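Local coordinates for DUF3829 family protein (Bacteroides vulgatus, PDB 4YJW) that is of unknown function but folds as an elongated all-alpha protein, probably a lipoprotein exported to the cell envelope, at residues N16-Y21 with T149-G154; Y22-K27 with T67-N72; V57-V62 with R94-F99; E79-N84 with F145-P150. All coordinates share one frame; numbering follows the deposited sequence.

Interaction 1: N16-Y21 with T149-G154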
loop_
_atom_site.group_PDB
_atom_site.type_symbol
_atom_site.label_atom_id
_atom_site.label_comp_id
_atom_site.label_asym_id
_atom_site.label_seq_id
_atom_site.Cartn_x
_atom_site.Cartn_y
_atom_site.Cartn_z
ATOM N N ASN A 16 24.843 0.904 -5.374
ATOM C CA ASN A 16 24.536 1.920 -4.368
ATOM C C ASN A 16 23.110 2.415 -4.529
ATOM O O ASN A 16 22.451 2.701 -3.526
ATOM C CB ASN A 16 25.512 3.090 -4.443
ATOM C CG ASN A 16 26.849 2.785 -3.821
ATOM O OD1 ASN A 16 26.941 2.124 -2.770
ATOM N ND2 ASN A 16 27.914 3.289 -4.445
ATOM N N GLU A 17 22.628 2.507 -5.781
ATOM C CA GLU A 17 21.254 2.944 -6.056
ATOM C C GLU A 17 20.283 1.858 -5.626
ATOM O O GLU A 17 19.221 2.173 -5.102
ATOM C CB GLU A 17 21.036 3.325 -7.539
ATOM C CG GLU A 17 21.838 4.548 -7.989
ATOM C CD GLU A 17 21.612 5.799 -7.155
ATOM O OE1 GLU A 17 20.437 6.203 -6.980
ATOM O OE2 GLU A 17 22.608 6.332 -6.617
ATOM N N VAL A 18 20.632 0.572 -5.833
ATOM C CA VAL A 18 19.766 -0.524 -5.367
ATOM C C VAL A 18 19.592 -0.411 -3.839
ATOM O O VAL A 18 18.467 -0.509 -3.350
ATOM C CB VAL A 18 20.325 -1.916 -5.784
ATOM C CG1 VAL A 18 19.556 -3.055 -5.104
ATOM C CG2 VAL A 18 20.285 -2.079 -7.304
HETATM N N MSE A 19 20.690 -0.153 -3.097
HETATM C CA MSE A 19 20.618 -0.016 -1.628
HETATM C C MSE A 19 19.709 1.161 -1.217
HETATM O O MSE A 19 18.941 1.042 -0.260
HETATM C CB MSE A 19 22.027 0.157 -1.010
HETATM C CG MSE A 19 22.945 -1.055 -1.209
HETATM SE SE MSE A 19 22.102 -2.776 -0.797
HETATM C CE MSE A 19 21.611 -2.488 1.057
ATOM N N LYS A 20 19.775 2.277 -1.956
ATOM C CA LYS A 20 18.940 3.463 -1.680
ATOM C C LYS A 20 17.477 3.099 -1.894
ATOM O O LYS A 20 16.635 3.409 -1.047
ATOM C CB LYS A 20 19.341 4.663 -2.542
ATOM C CG LYS A 20 20.766 5.185 -2.270
ATOM C CD LYS A 20 21.111 6.359 -3.220
ATOM C CE LYS A 20 22.571 6.734 -3.098
ATOM N NZ LYS A 20 22.982 7.714 -4.154
ATOM N N TYR A 21 17.188 2.405 -3.012
ATOM C CA TYR A 21 15.835 1.970 -3.359
ATOM C C TYR A 21 15.288 1.017 -2.295
ATOM O O TYR A 21 14.143 1.165 -1.859
ATOM C CB TYR A 21 15.825 1.313 -4.751
ATOM C CG TYR A 21 14.423 1.083 -5.284
ATOM C CD1 TYR A 21 13.704 -0.062 -4.936
ATOM C CD2 TYR A 21 13.846 1.966 -6.192
ATOM C CE1 TYR A 21 12.418 -0.286 -5.423
ATOM C CE2 TYR A 21 12.564 1.741 -6.703
ATOM C CZ TYR A 21 11.857 0.612 -6.314
ATOM O OH TYR A 21 10.592 0.355 -6.793
ATOM N N THR A 149 14.835 -8.444 -2.204
ATOM C CA THR A 149 15.861 -9.056 -1.339
ATOM C C THR A 149 16.932 -9.879 -2.164
ATOM O O THR A 149 18.099 -9.662 -1.850
ATOM C CB THR A 149 15.267 -9.819 -0.156
ATOM O OG1 THR A 149 14.288 -10.730 -0.601
ATOM C CG2 THR A 149 14.624 -8.869 0.873
ATOM N N PRO A 150 16.664 -10.635 -3.267
ATOM C CA PRO A 150 17.782 -11.278 -3.993
ATOM C C PRO A 150 18.681 -10.269 -4.732
ATOM O O PRO A 150 19.894 -10.472 -4.803
ATOM C CB PRO A 150 17.078 -12.210 -4.985
ATOM C CG PRO A 150 15.686 -12.421 -4.407
ATOM C CD PRO A 150 15.362 -11.075 -3.818
ATOM N N ILE A 151 18.090 -9.163 -5.258
ATOM C CA ILE A 151 18.822 -8.082 -5.950
ATOM C C ILE A 151 19.731 -7.354 -4.938
ATOM O O ILE A 151 20.871 -7.002 -5.262
ATOM C CB ILE A 151 17.837 -7.075 -6.647
ATOM C CG1 ILE A 151 16.865 -7.791 -7.610
ATOM C CG2 ILE A 151 18.621 -5.950 -7.387
ATOM C CD1 ILE A 151 15.672 -6.908 -8.129
ATOM N N VAL A 152 19.208 -7.128 -3.717
ATOM C CA VAL A 152 19.902 -6.484 -2.600
ATOM C C VAL A 152 21.141 -7.318 -2.243
ATOM O O VAL A 152 22.225 -6.747 -2.042
ATOM C CB VAL A 152 18.952 -6.254 -1.404
ATOM C CG1 VAL A 152 19.725 -5.947 -0.115
ATOM C CG2 VAL A 152 18.013 -5.095 -1.721
ATOM N N GLU A 153 20.994 -8.663 -2.207
ATOM C CA GLU A 153 22.119 -9.566 -1.940
ATOM C C GLU A 153 23.166 -9.407 -3.054
ATOM O O GLU A 153 24.365 -9.372 -2.780
ATOM C CB GLU A 153 21.645 -11.028 -1.800
ATOM C CG GLU A 153 22.747 -12.055 -1.532
ATOM C CD GLU A 153 23.851 -11.717 -0.539
ATOM O OE1 GLU A 153 23.551 -11.171 0.548
ATOM O OE2 GLU A 153 25.020 -12.046 -0.835
ATOM N N GLY A 154 22.687 -9.255 -4.295
ATOM C CA GLY A 154 23.535 -9.049 -5.466
ATOM C C GLY A 154 24.295 -7.731 -5.363
ATOM O O GLY A 154 25.471 -7.652 -5.739
#
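V18 presents its CG1 methyl to two side chains of the opposing helix, and this is the tightly packed heart of the contact. CG1 lies 3.8 Å from CG2 of I151 and 4.2 Å from CG2 of V152; the V18 and I151 side chains meet at about a right angle. The torsion of V18 sets this up, for CG1 stands anti to the backbone N (chi1 170°), which places it against I151 and V152. Valine suits a place where backbones come close: V18 CA and V152 CA are only 6.6 Å apart, and a short branched side chain fills the gap without needing to bend. One step further round the helix, M19, present as selenomethionine, folds its chain at chi2 and chi3 and lays SE 4.0 Å from V152 CG1, with CE beside the same methyl.

The far flank of helix 10-32 is of another character. There K20 NZ reaches back one turn to form a salt bridge with E17 OE2 at 2.8 Å, approaching on the syn side of the carboxylate. The lysine is exposed, and both charges lie well clear of the apolar seam. With segment axes 9.4 Å apart and running at 142°, the arrangement is that of a roughly antiparallel helix pair, typical of an all-alpha bundle whose first and last long helices lie side by side.

Interaction 2: Y22-K27 with T67-N72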
loop_
_atom_site.group_PDB
_atom_site.type_symbol
_atom_site.label_atom_id
_atom_site.label_comp_id
_atom_site.label_asym_id
_atom_site.label_seq_id
_atom_site.Cartn_x
_atom_site.Cartn_y
_atom_site.Cartn_z
ATOM N N TYR A 22 16.123 0.067 -1.835
ATOM C CA TYR A 22 15.699 -0.880 -0.798
ATOM C C TYR A 22 15.440 -0.161 0.532
ATOM O O TYR A 22 14.405 -0.395 1.161
ATOM C CB TYR A 22 16.750 -1.966 -0.613
ATOM C CG TYR A 22 16.421 -2.951 0.487
ATOM C CD1 TYR A 22 15.279 -3.747 0.421
ATOM C CD2 TYR A 22 17.293 -3.153 1.551
ATOM C CE1 TYR A 22 14.991 -4.686 1.410
ATOM C CE2 TYR A 22 17.030 -4.116 2.532
ATOM C CZ TYR A 22 15.861 -4.854 2.474
ATOM O OH TYR A 22 15.588 -5.788 3.447
ATOM N N ASP A 23 16.375 0.689 0.969
ATOM C CA ASP A 23 16.204 1.438 2.226
ATOM C C ASP A 23 14.911 2.283 2.206
ATOM O O ASP A 23 14.169 2.275 3.189
ATOM C CB ASP A 23 17.438 2.327 2.498
ATOM C CG ASP A 23 18.702 1.545 2.836
ATOM O OD1 ASP A 23 18.582 0.394 3.331
ATOM O OD2 ASP A 23 19.808 2.082 2.614
ATOM N N THR A 24 14.619 2.971 1.073
ATOM C CA THR A 24 13.421 3.810 0.922
ATOM C C THR A 24 12.191 2.890 0.936
ATOM O O THR A 24 11.220 3.189 1.640
ATOM C CB THR A 24 13.531 4.659 -0.360
ATOM O OG1 THR A 24 14.718 5.473 -0.262
ATOM C CG2 THR A 24 12.321 5.556 -0.564
ATOM N N SER A 25 12.265 1.741 0.221
ATOM C CA SER A 25 11.168 0.760 0.191
ATOM C C SER A 25 10.835 0.281 1.601
ATOM O O SER A 25 9.661 0.202 1.951
ATOM C CB SER A 25 11.519 -0.433 -0.693
ATOM O OG SER A 25 11.464 -0.029 -2.053
ATOM N N LEU A 26 11.860 -0.028 2.414
ATOM C CA LEU A 26 11.658 -0.494 3.796
ATOM C C LEU A 26 10.876 0.549 4.620
ATOM O O LEU A 26 9.898 0.204 5.293
ATOM C CB LEU A 26 13.023 -0.773 4.468
ATOM C CG LEU A 26 13.697 -2.112 4.193
ATOM C CD1 LEU A 26 15.096 -2.129 4.815
ATOM C CD2 LEU A 26 12.907 -3.269 4.781
ATOM N N LYS A 27 11.292 1.820 4.537
ATOM C CA LYS A 27 10.667 2.927 5.272
ATOM C C LYS A 27 9.254 3.211 4.796
ATOM O O LYS A 27 8.345 3.359 5.615
ATOM C CB LYS A 27 11.501 4.221 5.114
ATOM C CG LYS A 27 12.772 4.264 5.931
ATOM C CD LYS A 27 13.574 5.520 5.618
ATOM C CE LYS A 27 14.993 5.439 6.134
ATOM N NZ LYS A 27 15.798 6.624 5.728
ATOM N N THR A 67 7.943 8.516 -2.578
ATOM C CA THR A 67 6.911 7.903 -3.431
ATOM C C THR A 67 7.380 7.958 -4.892
ATOM O O THR A 67 7.331 6.943 -5.583
ATOM C CB THR A 67 5.550 8.606 -3.228
ATOM O OG1 THR A 67 5.150 8.435 -1.869
ATOM C CG2 THR A 67 4.461 8.021 -4.105
ATOM N N VAL A 68 7.836 9.131 -5.342
ATOM C CA VAL A 68 8.342 9.312 -6.712
ATOM C C VAL A 68 9.528 8.358 -6.960
ATOM O O VAL A 68 9.597 7.707 -8.016
ATOM C CB VAL A 68 8.743 10.784 -6.989
ATOM C CG1 VAL A 68 9.445 10.921 -8.343
ATOM C CG2 VAL A 68 7.531 11.704 -6.906
ATOM N N PHE A 69 10.457 8.286 -5.993
ATOM C CA PHE A 69 11.650 7.471 -6.135
ATOM C C PHE A 69 11.296 5.994 -6.316
ATOM O O PHE A 69 11.805 5.365 -7.246
ATOM C CB PHE A 69 12.619 7.670 -4.948
ATOM C CG PHE A 69 13.983 7.028 -5.133
ATOM C CD1 PHE A 69 14.913 7.571 -6.015
ATOM C CD2 PHE A 69 14.361 5.922 -4.376
ATOM C CE1 PHE A 69 16.178 6.990 -6.172
ATOM C CE2 PHE A 69 15.622 5.348 -4.532
ATOM C CZ PHE A 69 16.515 5.869 -5.442
ATOM N N VAL A 70 10.410 5.450 -5.470
ATOM C CA VAL A 70 10.099 4.018 -5.556
ATOM C C VAL A 70 9.142 3.710 -6.731
ATOM O O VAL A 70 9.126 2.574 -7.207
ATOM C CB VAL A 70 9.578 3.419 -4.237
ATOM C CG1 VAL A 70 10.637 3.535 -3.128
ATOM C CG2 VAL A 70 8.224 4.020 -3.809
ATOM N N SER A 71 8.327 4.699 -7.157
ATOM C CA SER A 71 7.354 4.514 -8.248
ATOM C C SER A 71 8.027 4.431 -9.588
ATOM O O SER A 71 7.437 3.899 -10.527
ATOM C CB SER A 71 6.361 5.677 -8.285
ATOM O OG SER A 71 5.499 5.630 -7.168
ATOM N N ASN A 72 9.239 4.986 -9.697
ATOM C CA ASN A 72 9.999 5.042 -10.942
ATOM C C ASN A 72 11.363 4.344 -10.787
ATOM O O ASN A 72 12.407 5.010 -10.864
ATOM C CB ASN A 72 10.167 6.503 -11.397
ATOM C CG ASN A 72 8.862 7.230 -11.569
ATOM O OD1 ASN A 72 8.406 7.943 -10.671
ATOM N ND2 ASN A 72 8.198 7.014 -12.696
#
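The F69 ring is met across the contact by the hydroxyl of T24, whose OG1 comes to 4.2 Å from F69 CD2 at an oblique approach, the two side chains crossing at about a right angle. Y21 and Y76 also touch F69 from outside these segments. The other ring, Y22, points away from helix 64-71; one of its faces carries L26 CD1, 3.5 Å above the plane and offset toward the rim. The setting is helix-on-helix packing in an all-alpha fold: short helix 64-71 lies across helix 10-32, the segment axes 9.9 Å apart and at 119° to each other.

V70 fills the middle of the crossing. Its CG1 sits 3.7 Å from T24 CG2 and 3.8 Å from S25 OG, so a single methyl rests against both a threonine methyl and a serine hydroxyl. Threonine suits this place because its two branches divide the work: CG2, anti to the backbone N, faces V70, while OG1 lies back beside the backbone and hydrogen-bonds to K20 O one turn earlier. S25 is small enough to let the helices approach, and its buried OG is satisfied by Y21 O and by the hydroxyl of Y89 on helix 79-111. Y89 and F93 of that helix also touch V70, so the valine of helix 64-71 packs on two other helices. Near the end of helix 64-71, T67 O accepts two bonds from S71 on opposite faces of its plane: one from the backbone N, and one from OG at 2.8 Å, 42° out of that plane.

Interaction 3: V57-V62 with R94-F99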
loop_
_atom_site.group_PDB
_atom_site.type_symbol
_atom_site.label_atom_id
_atom_site.label_comp_id
_atom_site.label_asym_id
_atom_site.label_seq_id
_atom_site.Cartn_x
_atom_site.Cartn_y
_atom_site.Cartn_z
ATOM N N VAL A 57 -10.653 7.720 10.194
ATOM C CA VAL A 57 -9.362 7.017 10.056
ATOM C C VAL A 57 -8.702 7.602 8.820
ATOM O O VAL A 57 -9.112 7.278 7.716
ATOM C CB VAL A 57 -9.473 5.469 10.001
ATOM C CG1 VAL A 57 -8.068 4.877 9.926
ATOM C CG2 VAL A 57 -10.198 4.942 11.261
ATOM N N SER A 58 -7.713 8.465 9.014
ATOM C CA SER A 58 -7.043 9.163 7.911
ATOM C C SER A 58 -6.050 8.281 7.173
ATOM O O SER A 58 -5.395 7.436 7.783
ATOM C CB SER A 58 -6.321 10.402 8.436
ATOM O OG SER A 58 -7.214 11.264 9.121
ATOM N N GLN A 59 -5.918 8.501 5.847
ATOM C CA GLN A 59 -4.936 7.765 5.056
ATOM C C GLN A 59 -3.541 8.193 5.488
ATOM O O GLN A 59 -3.320 9.396 5.585
ATOM C CB GLN A 59 -5.122 8.115 3.568
ATOM C CG GLN A 59 -4.201 7.347 2.636
ATOM C CD GLN A 59 -4.358 7.845 1.226
ATOM O OE1 GLN A 59 -5.449 8.184 0.781
ATOM N NE2 GLN A 59 -3.256 7.971 0.528
ATOM N N PRO A 60 -2.591 7.270 5.717
ATOM C CA PRO A 60 -1.212 7.705 6.032
ATOM C C PRO A 60 -0.617 8.452 4.839
ATOM O O PRO A 60 -0.898 8.086 3.706
ATOM C CB PRO A 60 -0.472 6.384 6.326
ATOM C CG PRO A 60 -1.289 5.321 5.728
ATOM C CD PRO A 60 -2.708 5.800 5.669
ATOM N N VAL A 61 0.113 9.552 5.083
ATOM C CA VAL A 61 0.725 10.334 3.998
ATOM C C VAL A 61 2.230 10.246 4.206
ATOM O O VAL A 61 2.747 10.718 5.212
ATOM C CB VAL A 61 0.194 11.792 3.876
ATOM C CG1 VAL A 61 0.941 12.571 2.782
ATOM C CG2 VAL A 61 -1.315 11.815 3.600
ATOM N N VAL A 62 2.910 9.563 3.299
ATOM C CA VAL A 62 4.358 9.351 3.399
ATOM C C VAL A 62 5.093 10.420 2.596
ATOM O O VAL A 62 4.447 11.258 1.972
ATOM C CB VAL A 62 4.739 7.923 2.938
ATOM C CG1 VAL A 62 4.167 6.884 3.900
ATOM C CG2 VAL A 62 4.277 7.660 1.497
ATOM N N ARG A 94 -2.687 3.000 -5.513
ATOM C CA ARG A 94 -4.103 3.108 -5.887
ATOM C C ARG A 94 -4.983 2.387 -4.870
ATOM O O ARG A 94 -6.048 2.912 -4.516
ATOM C CB ARG A 94 -4.354 2.543 -7.290
ATOM C CG ARG A 94 -4.036 3.523 -8.415
ATOM C CD ARG A 94 -4.141 2.819 -9.756
ATOM N NE ARG A 94 -4.011 3.730 -10.893
ATOM C CZ ARG A 94 -4.923 3.870 -11.850
ATOM N NH1 ARG A 94 -6.053 3.172 -11.809
ATOM N NH2 ARG A 94 -4.718 4.713 -12.851
ATOM N N SER A 95 -4.529 1.191 -4.387
ATOM C CA SER A 95 -5.255 0.356 -3.410
ATOM C C SER A 95 -5.329 1.032 -2.052
ATOM O O SER A 95 -6.379 0.950 -1.390
ATOM C CB SER A 95 -4.633 -1.033 -3.279
ATOM O OG SER A 95 -4.856 -1.786 -4.461
ATOM N N ILE A 96 -4.240 1.723 -1.642
ATOM C CA ILE A 96 -4.208 2.468 -0.372
ATOM C C ILE A 96 -5.239 3.563 -0.437
ATOM O O ILE A 96 -6.047 3.718 0.485
ATOM C CB ILE A 96 -2.785 3.032 -0.048
ATOM C CG1 ILE A 96 -1.841 1.919 0.483
ATOM C CG2 ILE A 96 -2.858 4.193 0.982
ATOM C CD1 ILE A 96 -2.257 1.265 1.993
ATOM N N SER A 97 -5.260 4.300 -1.558
ATOM C CA SER A 97 -6.204 5.405 -1.734
ATOM C C SER A 97 -7.647 4.892 -1.651
ATOM O O SER A 97 -8.437 5.406 -0.859
ATOM C CB SER A 97 -5.961 6.087 -3.077
ATOM O OG SER A 97 -6.839 7.192 -3.215
ATOM N N ALA A 98 -7.933 3.812 -2.372
ATOM C CA ALA A 98 -9.273 3.224 -2.404
ATOM C C ALA A 98 -9.688 2.742 -1.018
ATOM O O ALA A 98 -10.839 2.963 -0.635
ATOM C CB ALA A 98 -9.314 2.066 -3.391
ATOM N N PHE A 99 -8.783 2.045 -0.293
ATOM C CA PHE A 99 -9.096 1.488 1.021
ATOM C C PHE A 99 -9.541 2.576 2.001
ATOM O O PHE A 99 -10.593 2.438 2.645
ATOM C CB PHE A 99 -7.896 0.701 1.590
ATOM C CG PHE A 99 -8.249 -0.034 2.866
ATOM C CD1 PHE A 99 -8.940 -1.245 2.823
ATOM C CD2 PHE A 99 -7.916 0.502 4.115
ATOM C CE1 PHE A 99 -9.248 -1.934 4.015
ATOM C CE2 PHE A 99 -8.258 -0.164 5.301
ATOM C CZ PHE A 99 -8.898 -1.394 5.240
HETATM O O HOH W 1 -5.667 9.194 -1.756
#
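An extended connection between helix 35-44 and helix 64-71 lies against the long helix 79-111, and Q59 is the residue by which it touches I96 and S97. S58, Q59 and P60 all have extended, polyproline-like backbone angles, and Q59 CA stands 7.3 Å from S97 CA, a gap that the glutamine side chain crosses. Q59 does so fully stretched, CG anti to the backbone N (chi1 -177°) and the chain extended beyond it. CG lies 3.8 Å from I96 CG2, and the amide NE2 comes just as near to the same methyl. I96 is buried, with L32 and L137 of two further helices also touching it, so a branched aliphatic side chain fits here.

The end of the glutamine serves a different partner. OE1 passes 3.8 Å from S97 CA, but it is 4.3 Å from S97 OG, and a water closes that gap. The water donates to Q59 OE1 at 2.7 Å and is hydrogen-bonded to S97 OG, also at 2.7 Å. With an alanine here, I96 CG2 would probably lose its cover from the loop and the water would be left without its amide acceptor. V57 and P60 add contacts to Y100 of the same helix. Glutamine suits this boundary because its methylenes can join the apolar side while its amide oxygen takes a water, which supplies the polar half of the contact.

Interaction 4: E79-N84 with F145-P150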
loop_
_atom_site.group_PDB
_atom_site.type_symbol
_atom_site.label_atom_id
_atom_site.label_comp_id
_atom_site.label_asym_id
_atom_site.label_seq_id
_atom_site.Cartn_x
_atom_site.Cartn_y
_atom_site.Cartn_z
ATOM N N GLU A 79 14.901 -4.923 -16.935
ATOM C CA GLU A 79 13.619 -4.445 -17.452
ATOM C C GLU A 79 12.457 -5.204 -16.795
ATOM O O GLU A 79 11.456 -4.578 -16.440
ATOM C CB GLU A 79 13.567 -4.543 -18.996
ATOM C CG GLU A 79 12.280 -4.040 -19.647
ATOM C CD GLU A 79 11.760 -2.652 -19.301
ATOM O OE1 GLU A 79 12.534 -1.817 -18.782
ATOM O OE2 GLU A 79 10.568 -2.393 -19.583
ATOM N N ASN A 80 12.616 -6.527 -16.570
ATOM C CA ASN A 80 11.581 -7.331 -15.922
ATOM C C ASN A 80 11.338 -6.882 -14.475
ATOM O O ASN A 80 10.188 -6.649 -14.101
ATOM C CB ASN A 80 11.936 -8.810 -15.955
ATOM C CG ASN A 80 10.812 -9.690 -15.475
ATOM O OD1 ASN A 80 9.720 -9.727 -16.054
ATOM N ND2 ASN A 80 11.047 -10.393 -14.380
ATOM N N ASP A 81 12.416 -6.756 -13.671
ATOM C CA ASP A 81 12.313 -6.326 -12.262
ATOM C C ASP A 81 11.764 -4.910 -12.156
ATOM O O ASP A 81 10.951 -4.641 -11.269
ATOM C CB ASP A 81 13.667 -6.451 -11.547
ATOM C CG ASP A 81 14.079 -7.896 -11.296
ATOM O OD1 ASP A 81 13.182 -8.752 -11.125
ATOM O OD2 ASP A 81 15.294 -8.169 -11.273
ATOM N N ARG A 82 12.199 -4.021 -13.071
ATOM C CA ARG A 82 11.759 -2.625 -13.144
ATOM C C ARG A 82 10.243 -2.567 -13.364
ATOM O O ARG A 82 9.546 -1.825 -12.662
ATOM C CB ARG A 82 12.510 -1.914 -14.290
ATOM C CG ARG A 82 12.375 -0.403 -14.299
ATOM C CD ARG A 82 13.001 0.188 -15.545
ATOM N NE ARG A 82 13.138 1.639 -15.439
ATOM C CZ ARG A 82 13.505 2.440 -16.433
ATOM N NH1 ARG A 82 13.766 1.942 -17.636
ATOM N NH2 ARG A 82 13.611 3.746 -16.234
ATOM N N GLN A 83 9.728 -3.371 -14.332
ATOM C CA GLN A 83 8.292 -3.422 -14.642
ATOM C C GLN A 83 7.477 -3.991 -13.472
ATOM O O GLN A 83 6.433 -3.431 -13.116
ATOM C CB GLN A 83 8.019 -4.229 -15.916
ATOM C CG GLN A 83 8.399 -3.491 -17.211
ATOM C CD GLN A 83 7.854 -2.076 -17.305
ATOM O OE1 GLN A 83 6.648 -1.822 -17.175
ATOM N NE2 GLN A 83 8.744 -1.123 -17.523
ATOM N N ASN A 84 7.954 -5.083 -12.865
ATOM C CA ASN A 84 7.259 -5.688 -11.725
ATOM C C ASN A 84 7.235 -4.743 -10.511
ATOM O O ASN A 84 6.201 -4.661 -9.850
ATOM C CB ASN A 84 7.870 -7.030 -11.371
ATOM C CG ASN A 84 7.565 -8.081 -12.425
ATOM O OD1 ASN A 84 6.585 -7.989 -13.177
ATOM N ND2 ASN A 84 8.408 -9.089 -12.530
ATOM N N PHE A 145 9.078 -6.733 -1.511
ATOM C CA PHE A 145 10.215 -7.247 -0.732
ATOM C C PHE A 145 10.806 -8.500 -1.375
ATOM O O PHE A 145 12.037 -8.634 -1.434
ATOM C CB PHE A 145 9.816 -7.547 0.725
ATOM C CG PHE A 145 9.597 -6.307 1.563
ATOM C CD1 PHE A 145 10.527 -5.267 1.557
ATOM C CD2 PHE A 145 8.491 -6.201 2.401
ATOM C CE1 PHE A 145 10.314 -4.112 2.312
ATOM C CE2 PHE A 145 8.293 -5.056 3.178
ATOM C CZ PHE A 145 9.200 -4.016 3.124
ATOM N N ASP A 146 9.945 -9.388 -1.919
ATOM C CA ASP A 146 10.428 -10.629 -2.557
ATOM C C ASP A 146 11.211 -10.366 -3.839
ATOM O O ASP A 146 12.163 -11.105 -4.121
ATOM C CB ASP A 146 9.284 -11.608 -2.821
ATOM C CG ASP A 146 8.673 -12.151 -1.544
ATOM O OD1 ASP A 146 9.218 -11.860 -0.447
ATOM O OD2 ASP A 146 7.620 -12.808 -1.630
ATOM N N ILE A 147 10.851 -9.319 -4.604
ATOM C CA ILE A 147 11.628 -8.952 -5.801
ATOM C C ILE A 147 12.999 -8.406 -5.365
ATOM O O ILE A 147 14.029 -8.713 -5.966
ATOM C CB ILE A 147 10.870 -7.884 -6.670
ATOM C CG1 ILE A 147 9.610 -8.466 -7.333
ATOM C CG2 ILE A 147 11.796 -7.245 -7.732
ATOM C CD1 ILE A 147 8.569 -7.397 -7.718
ATOM N N LEU A 148 12.987 -7.529 -4.369
ATOM C CA LEU A 148 14.185 -6.804 -3.953
ATOM C C LEU A 148 15.229 -7.618 -3.179
ATOM O O LEU A 148 16.412 -7.439 -3.437
ATOM C CB LEU A 148 13.788 -5.605 -3.087
ATOM C CG LEU A 148 13.046 -4.425 -3.761
ATOM C CD1 LEU A 148 12.687 -3.364 -2.724
ATOM C CD2 LEU A 148 13.906 -3.756 -4.829
ATOM N N THR A 149 14.835 -8.444 -2.204
ATOM C CA THR A 149 15.861 -9.056 -1.339
ATOM C C THR A 149 16.932 -9.879 -2.164
ATOM O O THR A 149 18.099 -9.662 -1.850
ATOM C CB THR A 149 15.267 -9.819 -0.156
ATOM O OG1 THR A 149 14.288 -10.730 -0.601
ATOM C CG2 THR A 149 14.624 -8.869 0.873
ATOM N N PRO A 150 16.664 -10.635 -3.267
ATOM C CA PRO A 150 17.782 -11.278 -3.993
ATOM C C PRO A 150 18.681 -10.269 -4.732
ATOM O O PRO A 150 19.894 -10.472 -4.803
ATOM C CB PRO A 150 17.078 -12.210 -4.985
ATOM C CG PRO A 150 15.686 -12.421 -4.407
ATOM C CD PRO A 150 15.362 -11.075 -3.818
#
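I147 projects from helix 121-159 toward helix 79-111 and divides at CB, each branch reaching a different residue there. CB serves only as the fork; the torsion about CA-CB (chi1 -69° to CG1) puts CG2 anti to the backbone N. CG2 ends 4.0 Å from OD1 of D81, a methyl beside a carboxylate oxygen, the two side chains sliding past each other in opposite directions. CG1 carries the longer branch outward to CD1, which closes on N84: it is 3.7 Å from N84 CB and 4.1 Å from N84 C, touching the root of the asparagine and its backbone.

D81 and N84 are one turn apart, so the two branches of I147 meet successive turns of the helix. Isoleucine suits this place because its two arms span that turn and meet the carbon-rich base of N84. Aspartate and asparagine, in turn, are at home on a flank partly open to solvent: the isoleucine meets one carboxylate oxygen and, at N84, carbon atoms of an otherwise polar residue. D81 N is hydrogen-bonded to S78 OG, just ahead of the helix.

Further inward, I147 also touches L85 of helix 79-111. Its neighbour L148 is buried against that same leucine and against Y21 and S25 of helix 10-32, so this surface seam lies at the outer margin of a three-helix junction in a protein without strands.

Interactions 1, 2 and 4 gather at one end of the elongated fold and touch one another; interaction 3 lies farther along it, meeting interaction 2 where T67 packs on V62. Interactions 1 and 2 share helix 10-32, interactions 1 and 4 share helix 121-159, and interactions 3 and 4 share helix 79-111. Interactions 1, 2 and 3 are partly buried, whereas interaction 4 is a surface contact. Chemistry follows place: aliphatic methyls dominate interaction 1, hydroxyls enter among them in interaction 2, isoleucine faces polar residues in interaction 4, and a water joins loop to helix in interaction 3. Y21 OH, probably hydrogen-bonded to V70 O, ties interaction 1 to interaction 2.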